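Local coordinates for uncharacterized protein (Borrelia turicatae, PDB 5VJ4) that is of unknown function but is a putative surface protein, differentially regulated between tick and mammal in relapsing fever transmission, that may bind lipid, at residues A[297-302]-A[306-311]; A[313-318]-A[353-358]; A[319-324]-A[346-351]. One frame throughout, in Å; residues are numbered along the deposited sequence.

Contact 1. Residues A[297-302]-A[306-311]; sequences NAITTV and VVKQDL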
# COMPACT_ATOMS: atom_id res chain seq x y z
N ASN A 297 -29.18 -10.70 12.71
CA ASN A 297 -30.65 -10.65 12.66
C ASN A 297 -31.24 -11.92 12.11
O ASN A 297 -32.14 -12.50 12.72
CB ASN A 297 -31.12 -9.44 11.88
CG ASN A 297 -30.90 -8.16 12.64
OD1 ASN A 297 -31.85 -7.49 13.04
ND2 ASN A 297 -29.63 -7.82 12.88
N ALA A 298 -30.69 -12.37 10.99
CA ALA A 298 -31.10 -13.62 10.39
C ALA A 298 -30.98 -14.83 11.36
O ALA A 298 -31.78 -15.74 11.26
CB ALA A 298 -30.31 -13.86 9.12
N ILE A 299 -30.03 -14.83 12.28
CA ILE A 299 -29.94 -15.94 13.24
C ILE A 299 -30.96 -15.78 14.36
O ILE A 299 -31.50 -16.77 14.84
CB ILE A 299 -28.51 -16.21 13.77
CG1 ILE A 299 -27.56 -16.55 12.62
CG2 ILE A 299 -28.51 -17.40 14.71
CD1 ILE A 299 -26.16 -16.94 13.05
N THR A 300 -31.25 -14.54 14.76
CA THR A 300 -32.32 -14.29 15.74
C THR A 300 -33.67 -14.79 15.25
O THR A 300 -34.43 -15.35 16.02
CB THR A 300 -32.39 -12.79 16.09
OG1 THR A 300 -31.39 -12.54 17.07
CG2 THR A 300 -33.80 -12.35 16.63
N THR A 301 -33.92 -14.58 13.97
CA THR A 301 -35.13 -15.00 13.28
C THR A 301 -35.37 -16.51 13.31
O THR A 301 -36.52 -16.95 13.38
CB THR A 301 -35.11 -14.42 11.85
OG1 THR A 301 -35.62 -13.08 11.89
CG2 THR A 301 -35.92 -15.21 10.89
N VAL A 302 -34.28 -17.30 13.29
CA VAL A 302 -34.37 -18.76 13.38
C VAL A 302 -35.04 -19.16 14.69
O VAL A 302 -34.65 -18.65 15.76
CB VAL A 302 -32.98 -19.43 13.27
CG1 VAL A 302 -33.00 -20.85 13.83
CG2 VAL A 302 -32.48 -19.43 11.83
N VAL A 306 -32.68 -26.42 17.34
CA VAL A 306 -31.75 -27.45 16.86
C VAL A 306 -30.49 -26.91 16.16
O VAL A 306 -29.36 -27.18 16.60
CB VAL A 306 -32.52 -28.50 16.00
CG1 VAL A 306 -33.65 -27.84 15.19
CG2 VAL A 306 -31.57 -29.33 15.12
N VAL A 307 -30.68 -26.13 15.11
CA VAL A 307 -29.55 -25.65 14.30
C VAL A 307 -29.19 -24.19 14.51
O VAL A 307 -28.27 -23.68 13.86
CB VAL A 307 -29.73 -25.90 12.79
CG1 VAL A 307 -29.52 -27.37 12.46
CG2 VAL A 307 -31.08 -25.41 12.31
N LYS A 308 -29.92 -23.52 15.40
CA LYS A 308 -29.63 -22.13 15.74
C LYS A 308 -28.23 -22.02 16.31
O LYS A 308 -27.46 -21.13 15.93
CB LYS A 308 -30.65 -21.58 16.74
CG LYS A 308 -30.74 -20.07 16.76
CD LYS A 308 -31.84 -19.59 17.68
CE LYS A 308 -32.00 -18.08 17.65
NZ LYS A 308 -33.10 -17.61 18.54
N GLN A 309 -27.90 -22.96 17.19
CA GLN A 309 -26.60 -22.98 17.84
C GLN A 309 -25.45 -23.11 16.85
O GLN A 309 -24.47 -22.37 16.92
CB GLN A 309 -26.53 -24.10 18.88
CG GLN A 309 -27.66 -24.11 19.90
CD GLN A 309 -27.96 -22.75 20.51
OE1 GLN A 309 -27.16 -21.82 20.42
NE2 GLN A 309 -29.12 -22.63 21.13
N ASP A 310 -25.58 -24.03 15.91
CA ASP A 310 -24.50 -24.30 14.96
C ASP A 310 -24.22 -23.07 14.12
O ASP A 310 -23.07 -22.75 13.87
CB ASP A 310 -24.85 -25.48 14.08
CG ASP A 310 -25.41 -26.62 14.88
OD1 ASP A 310 -26.60 -26.56 15.33
OD2 ASP A 310 -24.64 -27.57 15.10
N LEU A 311 -25.29 -22.38 13.74
CA LEU A 311 -25.15 -21.14 13.00
C LEU A 311 -24.53 -20.07 13.85
O LEU A 311 -23.66 -19.34 13.38
CB LEU A 311 -26.50 -20.67 12.48
CG LEU A 311 -27.02 -21.57 11.37
CD1 LEU A 311 -27.76 -20.68 10.39
CD2 LEU A 311 -25.91 -22.34 10.67
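Lys308 sets its CG anti to the backbone N (chi1 -159°) and runs fully extended from there, which carries its long chain past Val302 and up to the carbonyls at the end of helix 263-301. Ile299 has CG1 beside its backbone N with CD1 extended beyond it (chi2 -175°), which takes the longer branch to Leu311 while CG2 faces the root of Lys308. The lysine and valine side chains slide past each other in opposite directions, and CG1 of Val302 lies 3.8 Å from CG of Lys308. Farther out, the ammonium group makes a weak hydrogen bond from NZ of Lys308 to O of Val302, 3.3 Å long. O of Thr300 lies 3.6 Å from Lys308 NZ, close by but without a hydrogen bond. This is the closed end of an alpha-alpha hairpin: helix 263-301 gives way to a short turn, and the chain enters helix 308-334 near the lysine. A positive charge at the C-terminal end of a helix would be expected to interact favourably with the carbonyls gathered there. The apolar half of the contact is made by Ile299 and Leu311. CD1 of Ile299 packs at 3.8 Å from CB of Leu311 and also rests against that residue's backbone carbonyl, while CG2 of Ile299 stands 4.0 Å from CG of Lys308. Ile299 continues onto Gln312 and Leu315 along helix 308-334. Helix 345-365 meets both arms of the hairpin, with Ala359 touching Ala298 on one and Leu311 on the other.

Contact 2. Residues A[313-318]-A[353-358]; sequences ARLNRF and IILKFD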
# COMPACT_ATOMS: atom_id res chain seq x y z
N ALA A 313 -22.52 -20.48 16.37
CA ALA A 313 -21.10 -20.75 16.51
C ALA A 313 -20.34 -20.08 15.39
O ALA A 313 -19.36 -19.38 15.63
CB ALA A 313 -20.83 -22.26 16.51
N ARG A 314 -20.82 -20.27 14.16
CA ARG A 314 -20.16 -19.75 12.98
C ARG A 314 -20.04 -18.24 13.10
O ARG A 314 -18.96 -17.69 12.84
CB ARG A 314 -20.93 -20.12 11.73
CG ARG A 314 -21.31 -21.58 11.64
CD ARG A 314 -20.60 -22.30 10.51
NE ARG A 314 -20.99 -21.72 9.21
CZ ARG A 314 -22.12 -21.98 8.55
NH1 ARG A 314 -23.03 -22.82 9.03
NH2 ARG A 314 -22.36 -21.38 7.39
N LEU A 315 -21.13 -17.58 13.49
CA LEU A 315 -21.15 -16.13 13.62
C LEU A 315 -20.06 -15.68 14.56
O LEU A 315 -19.27 -14.82 14.21
CB LEU A 315 -22.49 -15.62 14.12
CG LEU A 315 -22.64 -14.09 14.12
CD1 LEU A 315 -22.80 -13.57 12.69
CD2 LEU A 315 -23.82 -13.61 14.97
N ASN A 316 -20.01 -16.29 15.75
CA ASN A 316 -18.99 -15.90 16.72
C ASN A 316 -17.59 -16.24 16.27
O ASN A 316 -16.68 -15.43 16.43
CB ASN A 316 -19.28 -16.46 18.10
CG ASN A 316 -20.49 -15.81 18.72
OD1 ASN A 316 -20.86 -14.72 18.32
ND2 ASN A 316 -21.10 -16.47 19.69
N ARG A 317 -17.43 -17.41 15.67
CA ARG A 317 -16.12 -17.84 15.21
C ARG A 317 -15.60 -16.90 14.13
O ARG A 317 -14.45 -16.48 14.17
CB ARG A 317 -16.18 -19.28 14.71
CG ARG A 317 -14.97 -19.72 13.92
CD ARG A 317 -15.33 -21.01 13.19
NE ARG A 317 -14.63 -21.15 11.91
CZ ARG A 317 -15.11 -21.82 10.86
NH1 ARG A 317 -16.32 -22.38 10.92
NH2 ARG A 317 -14.39 -21.92 9.74
N PHE A 318 -16.48 -16.58 13.18
CA PHE A 318 -16.11 -15.70 12.09
C PHE A 318 -15.70 -14.33 12.57
O PHE A 318 -14.66 -13.85 12.17
CB PHE A 318 -17.24 -15.59 11.07
CG PHE A 318 -17.33 -16.75 10.13
CD1 PHE A 318 -16.22 -17.56 9.90
CD2 PHE A 318 -18.51 -17.01 9.43
CE1 PHE A 318 -16.30 -18.63 9.03
CE2 PHE A 318 -18.59 -18.08 8.55
CZ PHE A 318 -17.48 -18.89 8.34
N ILE A 353 -22.25 -13.34 4.40
CA ILE A 353 -23.39 -13.30 3.48
C ILE A 353 -23.95 -14.71 3.33
O ILE A 353 -25.15 -14.93 3.50
CB ILE A 353 -23.01 -12.67 2.12
CG1 ILE A 353 -22.92 -11.16 2.29
CG2 ILE A 353 -24.05 -12.95 1.06
CD1 ILE A 353 -22.32 -10.41 1.11
N ILE A 354 -23.06 -15.67 3.04
CA ILE A 354 -23.43 -17.07 3.03
C ILE A 354 -24.14 -17.43 4.32
O ILE A 354 -25.25 -17.97 4.28
CB ILE A 354 -22.20 -17.95 2.80
CG1 ILE A 354 -21.77 -17.86 1.33
CG2 ILE A 354 -22.44 -19.38 3.25
CD1 ILE A 354 -20.28 -18.08 1.10
N LEU A 355 -23.53 -17.09 5.45
CA LEU A 355 -24.13 -17.36 6.73
C LEU A 355 -25.53 -16.76 6.86
O LEU A 355 -26.41 -17.39 7.42
CB LEU A 355 -23.24 -16.87 7.86
CG LEU A 355 -23.75 -17.32 9.23
CD1 LEU A 355 -23.43 -18.79 9.49
CD2 LEU A 355 -23.23 -16.43 10.34
N LYS A 356 -25.75 -15.56 6.34
CA LYS A 356 -27.09 -14.98 6.39
C LYS A 356 -28.07 -15.82 5.59
O LYS A 356 -29.17 -16.10 6.07
CB LYS A 356 -27.11 -13.52 5.91
CG LYS A 356 -28.54 -13.02 5.72
CD LYS A 356 -28.73 -11.53 5.52
CE LYS A 356 -27.97 -10.93 4.35
NZ LYS A 356 -27.91 -11.79 3.15
N PHE A 357 -27.67 -16.21 4.38
CA PHE A 357 -28.52 -16.99 3.50
C PHE A 357 -28.88 -18.33 4.11
O PHE A 357 -30.05 -18.72 4.11
CB PHE A 357 -27.88 -17.15 2.12
CG PHE A 357 -27.92 -15.90 1.29
CD1 PHE A 357 -28.96 -14.98 1.43
CD2 PHE A 357 -26.93 -15.64 0.34
CE1 PHE A 357 -29.01 -13.81 0.67
CE2 PHE A 357 -26.96 -14.48 -0.43
CZ PHE A 357 -28.00 -13.56 -0.27
N ASP A 358 -27.89 -19.01 4.68
CA ASP A 358 -28.13 -20.25 5.37
C ASP A 358 -29.09 -20.04 6.51
O ASP A 358 -29.98 -20.84 6.71
CB ASP A 358 -26.83 -20.88 5.84
CG ASP A 358 -26.00 -21.42 4.68
OD1 ASP A 358 -26.46 -21.29 3.50
OD2 ASP A 358 -24.90 -21.97 4.93
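Helix segments 313-318 and 353-358 run antiparallel, their axes at 168° and 10.8 Å apart at closest approach, with the CA atoms of Leu315 and Leu355 the nearest pair across the gap. They belong to an antiparallel, up-down-up three-helix bundle, in which helix 263-301 lies against both partners, touching Leu315 through His292 and Leu296 and Lys356 through Glu294. Leu355 fills the middle of the interface, and its two methyl branches do different work. CD2 goes to the apolar side, where it meets CD1 of Leu315 at 3.7 Å; these two leucine side chains cross at about a right angle. CD1 turns to Arg314 and packs first against the base of that side chain, with CB of Arg314 3.6 Å from CD1 of Leu355. The arginine is bent at chi2 (-114°) and again at chi3, which folds its guanidinium back over the same methyl: CD1 of Leu355 sits 3.4 Å above the guanidinium plane, displaced toward its rim. A hydrocarbon group thus backs one face of the charged group, while its edge is turned to the other helix. Phe318, one turn along from Arg314, extends the apolar strip by resting on Phe352 and meeting the ring of Tyr351. The polar margin is a long salt bridge between Arg314 and Asp358. OD2 of Asp358 approaches in the guanidinium plane, 3.6 Å from NH2 of Arg314, with the carboxylate rotated 65° out of that plane.

Contact 3. Residues A[319-324]-A[346-351]; sequences KGEYYS and DKYRNY. With SO4 (sulfate ion), chain D.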
# COMPACT_ATOMS: atom_id res chain seq x y z
N LYS A 319 -16.51 -13.72 13.44
CA LYS A 319 -16.16 -12.42 14.04
C LYS A 319 -14.78 -12.54 14.70
O LYS A 319 -13.92 -11.70 14.46
CB LYS A 319 -17.20 -11.95 15.06
CG LYS A 319 -17.01 -10.53 15.54
CD LYS A 319 -18.14 -10.02 16.45
CE LYS A 319 -17.63 -8.95 17.43
NZ LYS A 319 -18.59 -7.87 17.84
N GLY A 320 -14.56 -13.59 15.47
CA GLY A 320 -13.27 -13.83 16.10
C GLY A 320 -12.14 -13.82 15.09
O GLY A 320 -11.22 -13.00 15.19
N GLU A 321 -12.21 -14.71 14.11
CA GLU A 321 -11.18 -14.83 13.06
C GLU A 321 -10.86 -13.48 12.42
O GLU A 321 -9.70 -13.16 12.21
CB GLU A 321 -11.58 -15.82 11.97
CG GLU A 321 -11.79 -17.27 12.39
CD GLU A 321 -12.29 -18.15 11.25
OE1 GLU A 321 -12.14 -17.77 10.06
OE2 GLU A 321 -12.82 -19.24 11.53
N TYR A 322 -11.89 -12.68 12.14
CA TYR A 322 -11.68 -11.38 11.50
C TYR A 322 -10.94 -10.42 12.42
O TYR A 322 -9.85 -9.96 12.08
CB TYR A 322 -13.00 -10.77 10.98
CG TYR A 322 -12.81 -9.52 10.17
CD1 TYR A 322 -11.85 -9.47 9.14
CD2 TYR A 322 -13.55 -8.37 10.44
CE1 TYR A 322 -11.62 -8.29 8.41
CE2 TYR A 322 -13.34 -7.18 9.71
CZ TYR A 322 -12.37 -7.16 8.70
OH TYR A 322 -12.14 -6.02 7.96
N TYR A 323 -11.51 -10.13 13.59
CA TYR A 323 -10.87 -9.29 14.61
C TYR A 323 -9.41 -9.70 14.87
O TYR A 323 -8.52 -8.85 14.95
CB TYR A 323 -11.67 -9.32 15.89
CG TYR A 323 -12.90 -8.41 15.92
CD1 TYR A 323 -13.51 -7.94 14.74
CD2 TYR A 323 -13.46 -8.05 17.15
CE1 TYR A 323 -14.64 -7.12 14.81
CE2 TYR A 323 -14.58 -7.23 17.23
CZ TYR A 323 -15.17 -6.77 16.08
OH TYR A 323 -16.28 -5.96 16.22
N SER A 324 -9.17 -10.99 14.90
CA SER A 324 -7.80 -11.50 15.00
C SER A 324 -6.94 -11.10 13.80
O SER A 324 -5.78 -10.71 13.99
CB SER A 324 -7.80 -13.02 15.21
OG SER A 324 -6.58 -13.60 14.78
N ASP A 346 -12.80 -8.98 2.52
CA ASP A 346 -13.73 -9.43 1.50
C ASP A 346 -14.15 -10.89 1.75
O ASP A 346 -15.35 -11.20 1.78
CB ASP A 346 -13.14 -9.24 0.09
CG ASP A 346 -14.20 -9.29 -0.99
OD1 ASP A 346 -15.42 -9.18 -0.70
OD2 ASP A 346 -13.81 -9.44 -2.16
N LYS A 347 -13.17 -11.76 1.97
CA LYS A 347 -13.41 -13.17 2.31
C LYS A 347 -14.42 -13.30 3.46
O LYS A 347 -15.30 -14.14 3.44
CB LYS A 347 -12.08 -13.85 2.67
CG LYS A 347 -12.13 -15.27 3.21
CD LYS A 347 -10.72 -15.76 3.55
CE LYS A 347 -10.63 -17.27 3.73
NZ LYS A 347 -9.25 -17.80 3.53
N TYR A 348 -14.30 -12.42 4.44
CA TYR A 348 -15.14 -12.49 5.60
C TYR A 348 -16.51 -11.88 5.37
O TYR A 348 -17.49 -12.29 6.00
CB TYR A 348 -14.40 -11.94 6.85
CG TYR A 348 -13.43 -12.98 7.42
CD1 TYR A 348 -12.21 -13.26 6.77
CD2 TYR A 348 -13.76 -13.74 8.55
CE1 TYR A 348 -11.35 -14.25 7.25
CE2 TYR A 348 -12.89 -14.72 9.05
CZ TYR A 348 -11.69 -14.97 8.40
OH TYR A 348 -10.85 -15.92 8.90
N ARG A 349 -16.60 -10.92 4.45
CA ARG A 349 -17.89 -10.37 4.03
C ARG A 349 -18.73 -11.48 3.39
O ARG A 349 -19.91 -11.66 3.73
CB ARG A 349 -17.72 -9.22 3.06
CG ARG A 349 -19.01 -8.52 2.70
CD ARG A 349 -18.79 -7.35 1.75
NE ARG A 349 -20.06 -7.01 1.11
CZ ARG A 349 -20.41 -7.36 -0.12
NH1 ARG A 349 -19.60 -8.08 -0.92
NH2 ARG A 349 -21.58 -6.99 -0.55
N ASN A 350 -18.09 -12.24 2.50
CA ASN A 350 -18.73 -13.37 1.86
C ASN A 350 -19.14 -14.44 2.85
O ASN A 350 -20.28 -14.92 2.80
CB ASN A 350 -17.84 -13.93 0.74
CG ASN A 350 -17.74 -12.98 -0.46
OD1 ASN A 350 -18.45 -11.98 -0.56
ND2 ASN A 350 -16.84 -13.29 -1.37
N TYR A 351 -18.25 -14.77 3.78
CA TYR A 351 -18.60 -15.72 4.85
C TYR A 351 -19.88 -15.29 5.57
O TYR A 351 -20.79 -16.11 5.74
CB TYR A 351 -17.44 -15.93 5.81
CG TYR A 351 -16.32 -16.80 5.25
CD1 TYR A 351 -16.25 -17.14 3.89
CD2 TYR A 351 -15.30 -17.25 6.08
CE1 TYR A 351 -15.21 -17.92 3.39
CE2 TYR A 351 -14.25 -18.03 5.60
CZ TYR A 351 -14.21 -18.37 4.26
OH TYR A 351 -13.18 -19.14 3.78
S SO4 D . -24.08 -7.37 -2.65
O1 SO4 D . -24.54 -8.79 -2.65
O2 SO4 D . -24.21 -6.83 -1.27
O3 SO4 D . -24.89 -6.44 -3.49
O4 SO4 D . -22.69 -7.38 -3.16
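A carboxylate gripped from two directions distinguishes this contact: Glu321 takes a hydrogen bond from the phenol of Tyr348 on one oxygen and a salt bridge from Arg317, one turn back on its own helix, on the other. The cross-helix bond runs from OH of Tyr348 to OE1 of Glu321, 2.5 Å apart, and uses the anti lone pair, on the side away from OE2. OE1 lies near the plane of the phenol ring, at its edge, whereas the carboxylate itself is turned almost perpendicular to that ring, at 86°. Glu321 has CG beside its backbone N (chi1 -62°) and continues extended at chi2, which places the carboxylate beside the hydroxyl while CB of Glu321 packs 3.4 Å from CE2 of Tyr348. The two grips would tend to fix the rotation of the carboxylate and favour its charged form. Tyr348 also leans on the next residue of the opposite helix: CA of Tyr322 lies over one ring face, offset toward the rim, and CB of Tyr322 is 3.9 Å from CD2 of Tyr348. The two tyrosine rings are near parallel, with planes 27° apart, but slid so far that they barely overlap, their centroids 5.9 Å apart. The Tyr322 hydroxyl is hydrogen-bonded to Thr343, just ahead of helix 345-365. Arg349 donates from NH2 to O4 of a sulfate, 2.9 Å away and nearly straight; that ion, probably from the crystallisation liquor, also accepts hydrogen bonds from the backbone N atoms of Gly206 and Arg209. The pair of segments joins helix 308-334 to helix 345-365, and helix 263-301 packs against both, with Tyr285 and Val288 touching Tyr322 and Glu291 touching Arg349.

Overall arrangement
From the N-terminal side, the chain runs along helix 263-301 and makes a short turn, closed by contact 1, into helix 308-334. That helix then supplies one side of contact 2 and, farther along, of contact 3. After the connection to helix 345-365 the chain comes back, meeting contact 3 first and contact 2 afterwards, so 319-324/346-351 is nested inside the larger loop closed by 313-318/353-358. Contact 1 precedes both in series. Contacts 1 and 2 touch through Ile299 and Leu355, and contacts 2 and 3 through Phe318 and Tyr351; contacts 1 and 3 stay about 9 Å apart at their nearest atoms. Together they tie helices 263-301, 308-334 and 345-365 to one another.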